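Local structure of tail fiber protein (5W5P) at residues A[42-50]-A[90-100]; A[356-365]-A[392-403]. The protein probably recognises and degrades the capsular polysaccharide of Acinetobacter baumannii as the trimeric tailspike of phage AM24. All coordinates share one frame; numbering follows the deposited sequence.

Contact 1 (A[42-50]-A[90-100]); sequences FDDLRNFKP and LVGIDGTRWKR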
loop_
_atom_site.group_PDB
_atom_site.type_symbol
_atom_site.label_atom_id
_atom_site.label_comp_id
_atom_site.label_asym_id
_atom_site.label_seq_id
_atom_site.Cartn_x
_atom_site.Cartn_y
_atom_site.Cartn_z
ATOM N N PHE A 42 -30.094 -31.360 -29.816
ATOM C CA PHE A 42 -29.813 -32.479 -28.921
ATOM C C PHE A 42 -30.679 -33.684 -29.251
ATOM O O PHE A 42 -30.231 -34.827 -29.114
ATOM C CB PHE A 42 -30.042 -32.064 -27.463
ATOM C CG PHE A 42 -28.847 -31.425 -26.800
ATOM C CD1 PHE A 42 -27.849 -30.823 -27.549
ATOM C CD2 PHE A 42 -28.738 -31.417 -25.416
ATOM C CE1 PHE A 42 -26.760 -30.229 -26.927
ATOM C CE2 PHE A 42 -27.652 -30.828 -24.788
ATOM C CZ PHE A 42 -26.661 -30.235 -25.545
ATOM N N ASP A 43 -31.924 -33.452 -29.674
ATOM C CA ASP A 43 -32.798 -34.562 -30.039
ATOM C C ASP A 43 -32.272 -35.316 -31.255
ATOM O O ASP A 43 -32.429 -36.540 -31.340
ATOM C CB ASP A 43 -34.217 -34.052 -30.297
ATOM C CG ASP A 43 -35.233 -35.176 -30.398
ATOM O OD1 ASP A 43 -35.408 -35.912 -29.403
ATOM O OD2 ASP A 43 -35.861 -35.327 -31.472
ATOM N N ASP A 44 -31.647 -34.609 -32.201
ATOM C CA ASP A 44 -31.063 -35.284 -33.354
ATOM C C ASP A 44 -29.925 -36.208 -32.947
ATOM O O ASP A 44 -29.750 -37.271 -33.549
ATOM C CB ASP A 44 -30.567 -34.259 -34.371
ATOM C CG ASP A 44 -31.691 -33.443 -34.966
ATOM O OD1 ASP A 44 -32.842 -33.929 -34.972
ATOM O OD2 ASP A 44 -31.421 -32.314 -35.429
ATOM N N LEU A 45 -29.140 -35.827 -31.937
ATOM C CA LEU A 45 -28.064 -36.704 -31.484
ATOM C C LEU A 45 -28.619 -37.938 -30.786
ATOM O O LEU A 45 -28.188 -39.061 -31.070
ATOM C CB LEU A 45 -27.114 -35.945 -30.562
ATOM C CG LEU A 45 -25.950 -36.762 -29.999
ATOM C CD1 LEU A 45 -24.933 -37.093 -31.083
ATOM C CD2 LEU A 45 -25.286 -36.020 -28.854
ATOM N N ARG A 46 -29.585 -37.752 -29.880
ATOM C CA ARG A 46 -30.166 -38.890 -29.170
ATOM C C ARG A 46 -30.831 -39.875 -30.122
ATOM O O ARG A 46 -30.937 -41.065 -29.806
ATOM C CB ARG A 46 -31.176 -38.405 -28.127
ATOM C CG ARG A 46 -30.546 -37.705 -26.928
ATOM C CD ARG A 46 -31.556 -37.503 -25.810
ATOM N NE ARG A 46 -30.973 -36.792 -24.682
ATOM C CZ ARG A 46 -31.132 -35.491 -24.458
ATOM N NH1 ARG A 46 -31.865 -34.758 -25.284
ATOM N NH2 ARG A 46 -30.560 -34.921 -23.408
ATOM N N ASN A 47 -31.286 -39.405 -31.282
ATOM C CA ASN A 47 -31.875 -40.283 -32.285
ATOM C C ASN A 47 -30.853 -40.811 -33.282
ATOM O O ASN A 47 -31.204 -41.642 -34.126
ATOM C CB ASN A 47 -32.990 -39.549 -33.039
ATOM C CG ASN A 47 -34.246 -39.398 -32.210
ATOM O OD1 ASN A 47 -35.219 -40.125 -32.399
ATOM N ND2 ASN A 47 -34.226 -38.461 -31.272
ATOM N N PHE A 48 -29.608 -40.354 -33.202
ATOM C CA PHE A 48 -28.558 -40.763 -34.120
ATOM C C PHE A 48 -27.791 -41.950 -33.553
ATOM O O PHE A 48 -27.532 -42.022 -32.347
ATOM C CB PHE A 48 -27.611 -39.590 -34.379
ATOM C CG PHE A 48 -26.444 -39.929 -35.261
ATOM C CD1 PHE A 48 -26.630 -40.203 -36.607
ATOM C CD2 PHE A 48 -25.157 -39.951 -34.749
ATOM C CE1 PHE A 48 -25.555 -40.505 -37.424
ATOM C CE2 PHE A 48 -24.075 -40.250 -35.561
ATOM C CZ PHE A 48 -24.274 -40.526 -36.899
ATOM N N LYS A 49 -27.439 -42.888 -34.428
ATOM C CA LYS A 49 -26.628 -44.034 -34.048
ATOM C C LYS A 49 -25.238 -43.896 -34.647
ATOM O O LYS A 49 -25.116 -43.604 -35.844
ATOM C CB LYS A 49 -27.281 -45.342 -34.516
ATOM C CG LYS A 49 -28.599 -45.651 -33.815
ATOM C CD LYS A 49 -29.416 -46.698 -34.560
ATOM C CE LYS A 49 -28.729 -48.055 -34.540
ATOM N NZ LYS A 49 -29.492 -49.087 -35.299
ATOM N N PRO A 50 -24.178 -44.080 -33.862
ATOM C CA PRO A 50 -22.827 -43.872 -34.395
ATOM C C PRO A 50 -22.475 -44.906 -35.449
ATOM O O PRO A 50 -22.909 -46.059 -35.396
ATOM C CB PRO A 50 -21.931 -44.014 -33.159
ATOM C CG PRO A 50 -22.719 -44.870 -32.225
ATOM C CD PRO A 50 -24.159 -44.510 -32.453
ATOM N N LEU A 90 -25.028 -37.207 -22.996
ATOM C CA LEU A 90 -26.318 -37.394 -23.647
ATOM C C LEU A 90 -26.423 -38.848 -24.088
ATOM O O LEU A 90 -25.556 -39.342 -24.818
ATOM C CB LEU A 90 -26.484 -36.448 -24.839
ATOM C CG LEU A 90 -26.194 -34.960 -24.594
ATOM C CD1 LEU A 90 -26.299 -34.142 -25.876
ATOM C CD2 LEU A 90 -27.123 -34.401 -23.534
ATOM N N VAL A 91 -27.474 -39.528 -23.642
ATOM C CA VAL A 91 -27.680 -40.943 -23.932
ATOM C C VAL A 91 -28.683 -41.066 -25.070
ATOM O O VAL A 91 -29.792 -40.521 -24.997
ATOM C CB VAL A 91 -28.163 -41.697 -22.682
ATOM C CG1 VAL A 91 -28.452 -43.144 -23.018
ATOM C CG2 VAL A 91 -27.128 -41.592 -21.572
ATOM N N GLY A 92 -28.290 -41.775 -26.132
ATOM C CA GLY A 92 -29.166 -41.973 -27.268
ATOM C C GLY A 92 -30.165 -43.102 -27.061
ATOM O O GLY A 92 -30.066 -43.906 -26.134
ATOM N N ILE A 93 -31.156 -43.151 -27.956
ATOM C CA ILE A 93 -32.181 -44.190 -27.879
ATOM C C ILE A 93 -31.562 -45.575 -28.030
ATOM O O ILE A 93 -32.028 -46.543 -27.415
ATOM C CB ILE A 93 -33.276 -43.929 -28.935
ATOM C CG1 ILE A 93 -34.060 -42.664 -28.574
ATOM C CG2 ILE A 93 -34.222 -45.111 -29.050
ATOM C CD1 ILE A 93 -34.595 -41.911 -29.771
ATOM N N ASP A 94 -30.491 -45.689 -28.818
ATOM C CA ASP A 94 -29.749 -46.939 -28.942
ATOM C C ASP A 94 -28.908 -47.263 -27.710
ATOM O O ASP A 94 -28.297 -48.337 -27.668
ATOM C CB ASP A 94 -28.852 -46.886 -30.179
ATOM C CG ASP A 94 -27.792 -45.795 -30.094
ATOM O OD1 ASP A 94 -27.914 -44.891 -29.236
ATOM O OD2 ASP A 94 -26.838 -45.838 -30.903
ATOM N N GLY A 95 -28.857 -46.375 -26.720
ATOM C CA GLY A 95 -28.047 -46.579 -25.539
ATOM C C GLY A 95 -26.654 -45.990 -25.606
ATOM O O GLY A 95 -25.916 -46.077 -24.615
ATOM N N THR A 96 -26.272 -45.397 -26.736
ATOM C CA THR A 96 -24.947 -44.812 -26.876
ATOM C C THR A 96 -24.782 -43.634 -25.926
ATOM O O THR A 96 -25.612 -42.717 -25.904
ATOM C CB THR A 96 -24.715 -44.354 -28.315
ATOM O OG1 THR A 96 -24.675 -45.494 -29.185
ATOM C CG2 THR A 96 -23.406 -43.595 -28.425
ATOM N N ARG A 97 -23.707 -43.660 -25.139
ATOM C CA ARG A 97 -23.362 -42.544 -24.262
ATOM C C ARG A 97 -22.498 -41.569 -25.049
ATOM O O ARG A 97 -21.317 -41.828 -25.297
ATOM C CB ARG A 97 -22.652 -43.034 -23.007
ATOM C CG ARG A 97 -23.585 -43.213 -21.828
ATOM C CD ARG A 97 -24.263 -44.576 -21.887
ATOM N NE ARG A 97 -25.290 -44.726 -20.860
ATOM C CZ ARG A 97 -26.303 -45.580 -20.938
ATOM N NH1 ARG A 97 -26.433 -46.364 -22.000
ATOM N NH2 ARG A 97 -27.184 -45.650 -19.951
ATOM N N TRP A 98 -23.098 -40.450 -25.448
ATOM C CA TRP A 98 -22.379 -39.352 -26.078
ATOM C C TRP A 98 -21.842 -38.415 -25.000
ATOM O O TRP A 98 -22.587 -37.979 -24.116
ATOM C CB TRP A 98 -23.296 -38.587 -27.038
ATOM C CG TRP A 98 -23.765 -39.400 -28.226
ATOM C CD1 TRP A 98 -24.944 -40.081 -28.344
ATOM C CD2 TRP A 98 -23.062 -39.605 -29.459
ATOM N NE1 TRP A 98 -25.012 -40.700 -29.567
ATOM C CE2 TRP A 98 -23.871 -40.420 -30.271
ATOM C CE3 TRP A 98 -21.828 -39.175 -29.954
ATOM C CZ2 TRP A 98 -23.486 -40.815 -31.551
ATOM C CZ3 TRP A 98 -21.448 -39.571 -31.226
ATOM C CH2 TRP A 98 -22.271 -40.381 -32.007
ATOM N N LYS A 99 -20.551 -38.108 -25.071
ATOM C CA LYS A 99 -19.902 -37.238 -24.099
ATOM C C LYS A 99 -19.284 -36.042 -24.807
ATOM O O LYS A 99 -18.588 -36.195 -25.814
ATOM C CB LYS A 99 -18.838 -37.993 -23.292
ATOM C CG LYS A 99 -19.367 -39.288 -22.733
ATOM C CD LYS A 99 -18.386 -40.030 -21.854
ATOM C CE LYS A 99 -19.151 -40.909 -20.869
ATOM N NZ LYS A 99 -18.282 -41.997 -20.349
ATOM N N ARG A 100 -19.545 -34.858 -24.272
ATOM C CA ARG A 100 -19.025 -33.629 -24.852
ATOM C C ARG A 100 -17.512 -33.573 -24.702
ATOM O O ARG A 100 -16.959 -33.929 -23.657
ATOM C CB ARG A 100 -19.672 -32.414 -24.178
ATOM C CG ARG A 100 -19.183 -31.068 -24.674
ATOM C CD ARG A 100 -19.723 -29.934 -23.803
ATOM N NE ARG A 100 -21.184 -29.893 -23.781
ATOM C CZ ARG A 100 -21.922 -29.231 -24.666
ATOM N NH1 ARG A 100 -21.335 -28.558 -25.645
ATOM N NH2 ARG A 100 -23.244 -29.238 -24.572
#
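Leu45 and Leu90 meet between two aromatic rings, and their methyl groups show how a short helix can be seated on a beta hairpin. Leu45 CD1 stands over one face of the Trp98 indole, 3.6 Å from the centroid of the five-membered ring, while Thr96 CG2 covers the opposite face nearer the rim. Leu45, its CG turned opposite the backbone N (chi1 179°), offers its other methyl, CD2, to Leu90 CD1 at 3.7 Å. That Leu90 methyl in turn sits almost centrally over the Phe42 ring, 9° off the ring normal, the two side chains crossing at about a right angle. Arg100 NH2 comes to the edge of the same ring, but its hydrogen bonds go to Gly87 O and Gly69 O. Farther along, the six-membered ring of Trp98 is met by the Phe48 ring, the two planes inclined at 34°, and by Pro50 CB.

Beside these side chains, Ile93 N donates to Arg46 O at 2.8 Å. The type I turn from Gly92 to Gly95 is braced by an Asx turn, Thr96 N to Asp94 OD1 (3.0 Å), and by Thr96 OG1 giving its proton to Asp94 OD2; Pro50 CD lies 3.4 Å from Asp94 OD2. The extended Arg46 side chain passes Val91 O and reaches salt bridges with Asp84 and Asp86. The chemistry is thus divided: carbon against ring faces holds helix 42-46 on the sheet, while one backbone bond, from Ile93 N to Arg46 O, ties segment 42-50 to the hairpin turn.

Contact 2 (A[356-365]-A[392-403]); sequences GKTGTTGYSS and TASLSGTNLDVL
Successive turns of the parallel beta-helix are joined by loops, and here the loop following strand 353-354 lies against the one following strand 389-390. Lys357 and Thr392 exchange backbone bonds in both directions: Lys357 N, itself part of the cis peptide that follows Gly356, donates to Thr392 O at 3.2 Å, and Thr392 N to Lys357 O at 2.8 Å. A water lies between Gly356 O and Thr392 O, within hydrogen-bonding distance of both, and a second joins Thr358 OG1 to Thr392 OG1.

Tyr363 supplies most of the side-chain packing. Its ring takes Ser394 CB over the centre of one face, 3.6 Å from the centroid, and Lys357 CE over the opposite face toward the rim; Thr392 O approaches at the ring edge. The bent Lys357 chain carries NZ back to Thr361 O, which probably helps to hold CE over the ring. Leu403 crosses Tyr363 at about a right angle, both of its methyls 3.8 Å from Tyr363 CB.

At the other end, Ser365 OG donates to Val402 O and also bonds Ala404 N. Backbone carbonyls, hydroxyls and water therefore do much of the joining, with one aromatic ring as the main apolar surface between two irregular loops.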
loop_
_atom_site.group_PDB
_atom_site.type_symbol
_atom_site.label_atom_id
_atom_site.label_comp_id
_atom_site.label_asym_id
_atom_site.label_seq_id
_atom_site.Cartn_x
_atom_site.Cartn_y
_atom_site.Cartn_z
ATOM N N GLY A 356 -15.201 2.596 15.412
ATOM C CA GLY A 356 -15.483 2.498 16.826
ATOM C C GLY A 356 -14.554 3.373 17.645
ATOM O O GLY A 356 -13.379 3.545 17.323
ATOM N N LYS A 357 -15.089 3.931 18.729
ATOM C CA LYS A 357 -16.451 3.672 19.176
ATOM C C LYS A 357 -17.431 4.716 18.661
ATOM O O LYS A 357 -17.139 5.914 18.648
ATOM C CB LYS A 357 -16.500 3.626 20.711
ATOM C CG LYS A 357 -17.775 4.189 21.335
ATOM C CD LYS A 357 -17.676 4.252 22.853
ATOM C CE LYS A 357 -17.660 2.865 23.478
ATOM N NZ LYS A 357 -18.987 2.188 23.400
ATOM N N THR A 358 -18.605 4.249 18.240
ATOM C CA THR A 358 -19.716 5.123 17.879
ATOM C C THR A 358 -20.987 4.451 18.372
ATOM O O THR A 358 -21.342 3.367 17.899
ATOM C CB THR A 358 -19.770 5.381 16.372
ATOM O OG1 THR A 358 -18.566 6.041 15.958
ATOM C CG2 THR A 358 -20.961 6.264 16.026
ATOM N N GLY A 359 -21.652 5.076 19.338
ATOM C CA GLY A 359 -22.828 4.461 19.927
ATOM C C GLY A 359 -22.447 3.246 20.751
ATOM O O GLY A 359 -21.576 3.308 21.629
ATOM N N THR A 360 -23.096 2.117 20.458
ATOM C CA THR A 360 -22.855 0.886 21.197
ATOM C C THR A 360 -21.533 0.227 20.824
ATOM O O THR A 360 -21.062 -0.642 21.564
ATOM C CB THR A 360 -23.995 -0.101 20.953
ATOM O OG1 THR A 360 -24.269 -0.160 19.549
ATOM C CG2 THR A 360 -25.243 0.355 21.681
ATOM N N THR A 361 -20.906 0.658 19.736
ATOM C CA THR A 361 -19.741 -0.019 19.186
ATOM C C THR A 361 -18.531 0.120 20.112
ATOM O O THR A 361 -18.414 1.083 20.875
ATOM C CB THR A 361 -19.459 0.549 17.791
ATOM O OG1 THR A 361 -20.325 -0.084 16.834
ATOM C CG2 THR A 361 -18.048 0.340 17.384
ATOM N N GLY A 362 -17.636 -0.895 20.072
ATOM C CA GLY A 362 -16.428 -0.880 20.873
ATOM C C GLY A 362 -15.363 0.077 20.348
ATOM O O GLY A 362 -15.474 0.653 19.269
ATOM N N TYR A 363 -14.302 0.246 21.137
ATOM C CA TYR A 363 -13.226 1.153 20.758
ATOM C C TYR A 363 -12.295 0.504 19.737
ATOM O O TYR A 363 -12.024 -0.700 19.793
ATOM C CB TYR A 363 -12.417 1.577 21.985
ATOM C CG TYR A 363 -13.136 2.517 22.923
ATOM C CD1 TYR A 363 -13.281 3.863 22.614
ATOM C CD2 TYR A 363 -13.655 2.059 24.129
ATOM C CE1 TYR A 363 -13.938 4.725 23.472
ATOM C CE2 TYR A 363 -14.315 2.911 24.995
ATOM C CZ TYR A 363 -14.454 4.243 24.663
ATOM O OH TYR A 363 -15.109 5.095 25.524
ATOM N N SER A 364 -11.798 1.314 18.805
ATOM C CA SER A 364 -10.830 0.847 17.827
ATOM C C SER A 364 -9.419 0.941 18.400
ATOM O O SER A 364 -9.177 1.584 19.427
ATOM C CB SER A 364 -10.940 1.647 16.533
ATOM O OG SER A 364 -12.167 1.382 15.873
ATOM N N SER A 365 -8.474 0.284 17.724
ATOM C CA SER A 365 -7.103 0.226 18.236
ATOM C C SER A 365 -6.150 -0.070 17.086
ATOM O O SER A 365 -6.095 -1.206 16.610
ATOM C CB SER A 365 -6.981 -0.825 19.335
ATOM O OG SER A 365 -5.741 -0.706 20.002
ATOM N N THR A 392 -15.087 7.761 18.572
ATOM C CA THR A 392 -14.745 8.219 19.913
ATOM C C THR A 392 -13.575 7.389 20.420
ATOM O O THR A 392 -13.656 6.155 20.466
ATOM C CB THR A 392 -15.941 8.105 20.861
ATOM O OG1 THR A 392 -17.101 8.673 20.242
ATOM C CG2 THR A 392 -15.662 8.832 22.162
ATOM N N ALA A 393 -12.485 8.060 20.781
ATOM C CA ALA A 393 -11.313 7.405 21.341
ATOM C C ALA A 393 -11.471 7.226 22.848
ATOM O O ALA A 393 -12.266 7.906 23.501
ATOM C CB ALA A 393 -10.043 8.208 21.036
ATOM N N SER A 394 -10.700 6.293 23.398
ATOM C CA SER A 394 -10.724 5.997 24.832
ATOM C C SER A 394 -9.574 6.759 25.486
ATOM O O SER A 394 -8.449 6.266 25.577
ATOM C CB SER A 394 -10.621 4.495 25.071
ATOM O OG SER A 394 -10.411 4.210 26.443
ATOM N N LEU A 395 -9.861 7.976 25.953
ATOM C CA LEU A 395 -8.821 8.866 26.452
ATOM C C LEU A 395 -8.980 9.204 27.933
ATOM O O LEU A 395 -8.361 10.161 28.405
ATOM C CB LEU A 395 -8.784 10.151 25.625
ATOM C CG LEU A 395 -8.426 9.995 24.148
ATOM C CD1 LEU A 395 -8.773 11.265 23.393
ATOM C CD2 LEU A 395 -6.954 9.659 23.998
ATOM N N SER A 396 -9.781 8.437 28.682
ATOM C CA SER A 396 -9.969 8.757 30.095
ATOM C C SER A 396 -8.709 8.486 30.913
ATOM O O SER A 396 -8.515 9.098 31.970
ATOM C CB SER A 396 -11.156 7.977 30.665
ATOM O OG SER A 396 -10.807 6.629 30.924
ATOM N N GLY A 397 -7.848 7.582 30.452
ATOM C CA GLY A 397 -6.570 7.351 31.097
ATOM C C GLY A 397 -5.426 7.950 30.304
ATOM O O GLY A 397 -5.564 8.180 29.100
ATOM N N THR A 398 -4.295 8.222 30.960
ATOM C CA THR A 398 -3.144 8.757 30.238
ATOM C C THR A 398 -2.473 7.697 29.375
ATOM O O THR A 398 -1.821 8.032 28.381
ATOM C CB THR A 398 -2.125 9.357 31.215
ATOM O OG1 THR A 398 -1.676 8.356 32.139
ATOM C CG2 THR A 398 -2.734 10.524 31.985
ATOM N N ASN A 399 -2.616 6.426 29.734
ATOM C CA ASN A 399 -1.992 5.328 29.006
ATOM C C ASN A 399 -2.875 4.902 27.835
ATOM O O ASN A 399 -4.067 4.633 28.016
ATOM C CB ASN A 399 -1.750 4.149 29.952
ATOM C CG ASN A 399 -0.971 3.030 29.301
ATOM O OD1 ASN A 399 -1.512 2.271 28.497
ATOM N ND2 ASN A 399 0.305 2.916 29.649
ATOM N N LEU A 400 -2.283 4.833 26.636
ATOM C CA LEU A 400 -3.007 4.493 25.414
ATOM C C LEU A 400 -2.528 3.176 24.806
ATOM O O LEU A 400 -2.668 2.960 23.600
ATOM C CB LEU A 400 -2.893 5.618 24.386
ATOM C CG LEU A 400 -3.010 7.065 24.863
ATOM C CD1 LEU A 400 -2.606 8.027 23.758
ATOM C CD2 LEU A 400 -4.424 7.363 25.357
ATOM N N ASP A 401 -1.975 2.283 25.630
ATOM C CA ASP A 401 -1.347 1.070 25.111
ATOM C C ASP A 401 -2.360 0.153 24.445
ATOM O O ASP A 401 -2.127 -0.356 23.343
ATOM C CB ASP A 401 -0.639 0.316 26.237
ATOM C CG ASP A 401 0.680 0.940 26.623
ATOM O OD1 ASP A 401 1.090 1.934 25.986
ATOM O OD2 ASP A 401 1.310 0.426 27.566
ATOM N N VAL A 402 -3.482 -0.097 25.113
ATOM C CA VAL A 402 -4.416 -1.107 24.634
ATOM C C VAL A 402 -5.236 -0.577 23.467
ATOM O O VAL A 402 -5.336 -1.222 22.418
ATOM C CB VAL A 402 -5.312 -1.586 25.790
ATOM C CG1 VAL A 402 -6.132 -2.789 25.359
ATOM C CG2 VAL A 402 -4.463 -1.923 27.005
ATOM N N LEU A 403 -5.825 0.607 23.622
ATOM C CA LEU A 403 -6.741 1.174 22.635
ATOM C C LEU A 403 -6.064 2.372 21.975
ATOM O O LEU A 403 -6.308 3.528 22.326
ATOM C CB LEU A 403 -8.079 1.554 23.294
ATOM C CG LEU A 403 -8.837 0.388 23.937
ATOM C CD1 LEU A 403 -9.967 0.896 24.815
ATOM C CD2 LEU A 403 -9.370 -0.566 22.878
HETATM O O HOH W 1 -11.659 4.717 18.931
HETATM O O HOH W 2 -18.374 8.579 17.526
#

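Both contacts are partly buried, yet they serve different parts of an elongated chain, their centres about 69 Å apart and on opposite sides of its centre. Contact 1 lies in the N-terminal region, where no other subunit touches its segments; it joins a short helix to a small antiparallel sheet largely through apolar side chains. Contact 2 binds neighbouring loops of the beta-helix, and its chemistry is more polar and partly water-mediated. Segment 392-403 also reaches a second subunit, to which Asp401 OD2 and Leu395 O are hydrogen-bonded. Here the helix-on-sheet contact leans on ring faces, the loop-on-loop contact more on backbone groups and water.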